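Probable thioesterase (Thermus thermophilus, PDB 1Z54) probably hydrolyses the thioester bond of acyl-coenzyme A substrates, as a hotdog-fold member of the 4-hydroxybenzoyl-CoA thioesterase family. Local coordinates at residues A[109-113]-A[114-118]. Residues are numbered along the deposited sequence; the frame is centred on the assembly and turned at random.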
loop_
_atom_site.group_PDB
_atom_site.type_symbol
_atom_site.label_atom_id
_atom_site.label_comp_id
_atom_site.label_asym_id
_atom_site.label_seq_id
_atom_site.Cartn_x
_atom_site.Cartn_y
_atom_site.Cartn_z
ATOM N N CYS A 109 19.153 -2.288 -16.365
ATOM C CA CYS A 109 18.191 -2.443 -17.443
ATOM C C CYS A 109 18.011 -3.920 -17.718
ATOM O O CYS A 109 18.984 -4.651 -17.903
ATOM C CB CYS A 109 18.657 -1.727 -18.714
ATOM S SG CYS A 109 17.495 -1.887 -20.112
ATOM N N GLN A 110 16.761 -4.361 -17.724
ATOM C CA GLN A 110 16.464 -5.761 -17.973
ATOM C C GLN A 110 15.683 -5.913 -19.271
ATOM O O GLN A 110 14.675 -5.242 -19.488
ATOM C CB GLN A 110 15.657 -6.336 -16.810
ATOM C CG GLN A 110 15.419 -7.837 -16.879
ATOM C CD GLN A 110 14.669 -8.351 -15.663
ATOM O OE1 GLN A 110 15.091 -8.142 -14.524
ATOM N NE2 GLN A 110 13.553 -9.030 -15.899
ATOM N N VAL A 111 16.170 -6.786 -20.139
ATOM C CA VAL A 111 15.507 -7.047 -21.407
ATOM C C VAL A 111 15.350 -8.555 -21.557
ATOM O O VAL A 111 16.332 -9.281 -21.695
ATOM C CB VAL A 111 16.320 -6.464 -22.598
ATOM C CG1 VAL A 111 17.769 -6.832 -22.466
ATOM C CG2 VAL A 111 15.782 -6.986 -23.915
ATOM N N GLY A 112 14.107 -9.023 -21.503
ATOM C CA GLY A 112 13.856 -10.447 -21.628
ATOM C C GLY A 112 14.498 -11.264 -20.518
ATOM O O GLY A 112 15.329 -12.145 -20.770
ATOM N N GLU A 113 14.112 -10.958 -19.284
ATOM C CA GLU A 113 14.613 -11.648 -18.099
ATOM C C GLU A 113 16.137 -11.767 -17.984
ATOM O O GLU A 113 16.658 -12.829 -17.653
ATOM C CB GLU A 113 13.981 -13.044 -17.999
ATOM C CG GLU A 113 14.287 -13.777 -16.690
ATOM C CD GLU A 113 13.750 -13.055 -15.460
ATOM O OE1 GLU A 113 14.232 -13.338 -14.340
ATOM O OE2 GLU A 113 12.839 -12.214 -15.608
ATOM N N ARG A 114 16.853 -10.681 -18.253
ATOM C CA ARG A 114 18.304 -10.700 -18.127
ATOM C C ARG A 114 18.879 -9.294 -18.154
ATOM O O ARG A 114 18.428 -8.446 -18.918
ATOM C CB ARG A 114 18.950 -11.542 -19.240
ATOM C CG ARG A 114 18.879 -10.951 -20.646
ATOM C CD ARG A 114 19.675 -11.801 -21.645
ATOM N NE ARG A 114 21.125 -11.648 -21.500
ATOM C CZ ARG A 114 21.824 -10.629 -21.995
ATOM N NH1 ARG A 114 23.136 -10.565 -21.814
ATOM N NH2 ARG A 114 21.212 -9.677 -22.686
ATOM N N ALA A 115 19.863 -9.044 -17.300
ATOM C CA ALA A 115 20.497 -7.737 -17.265
ATOM C C ALA A 115 21.196 -7.532 -18.605
ATOM O O ALA A 115 21.897 -8.423 -19.095
ATOM C CB ALA A 115 21.503 -7.670 -16.126
ATOM N N ALA A 116 20.996 -6.367 -19.206
ATOM C CA ALA A 116 21.616 -6.082 -20.489
ATOM C C ALA A 116 21.756 -4.587 -20.721
ATOM O O ALA A 116 21.323 -3.772 -19.900
ATOM C CB ALA A 116 20.800 -6.703 -21.608
ATOM N N ARG A 117 22.375 -4.232 -21.841
ATOM C CA ARG A 117 22.559 -2.830 -22.179
ATOM C C ARG A 117 21.203 -2.236 -22.538
ATOM O O ARG A 117 20.305 -2.942 -23.001
ATOM C CB ARG A 117 23.496 -2.671 -23.380
ATOM C CG ARG A 117 24.833 -3.393 -23.270
ATOM C CD ARG A 117 25.730 -3.022 -24.445
ATOM N NE ARG A 117 24.997 -3.015 -25.712
ATOM C CZ ARG A 117 24.430 -4.084 -26.265
ATOM N NH1 ARG A 117 24.506 -5.269 -25.673
ATOM N NH2 ARG A 117 23.779 -3.969 -27.415
ATOM N N ILE A 118 21.056 -0.937 -22.314
ATOM C CA ILE A 118 19.819 -0.240 -22.645
ATOM C C ILE A 118 19.711 -0.183 -24.171
ATOM O O ILE A 118 20.637 0.267 -24.840
ATOM C CB ILE A 118 19.843 1.200 -22.104
ATOM C CG1 ILE A 118 19.937 1.174 -20.577
ATOM C CG2 ILE A 118 18.621 1.958 -22.584
ATOM C CD1 ILE A 118 20.153 2.525 -19.948
HETATM O O HOH W 1 21.845 -3.681 -17.058
HETATM O O HOH W 2 18.381 -9.596 -23.487
#
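R114 lays its CG beside the V111 carbonyl, and its tip then leads away. CB lies next to the peptide of E113. CG stands between the backbone N and the carbonyl carbon (chi1 70°), which brings R114 CG to 3.2 Å from V111 O. CD runs on past that same carbonyl oxygen. The bend at chi3 (-74°) then leaves the guanidinium farther off, with R114 NH2 about 5.0 Å from V111 O. A water spans this distance. At the tip, R114 NH2 donates to water 2 over 2.9 Å. The water sits at the edge of the guanidinium, in its plane, and donates in turn to V111 O at 2.7 Å.

Two backbone bonds close the turn. V111 N donates to R114 O at 3.1 Å. A116 N donates to C109 O at 2.9 Å. These bonds flank the antiparallel bridge of Q110 with A115. G112 and E113 both turn with positive phi. On the buried side, C109 CB rests 3.7 Å from I118 CG1, and C109 SG lies near I118 CA; C109 also packs on V52 and F54 of strand 52-63. Q110 CG lies 3.5 Å from R114 N, near R114 O as well, and Q110 meets M17 of the second subunit.

The contact is the hairpin-like turn that leads from strand 98-111 toward helix 120-129. Its chemistry implies a division of labour: main-chain bonds set the reversal, an apolar contact of C109 with I118 joins the buried end, and water 2 links the exposed arginine to V111 O, which the guanidinium does not reach directly.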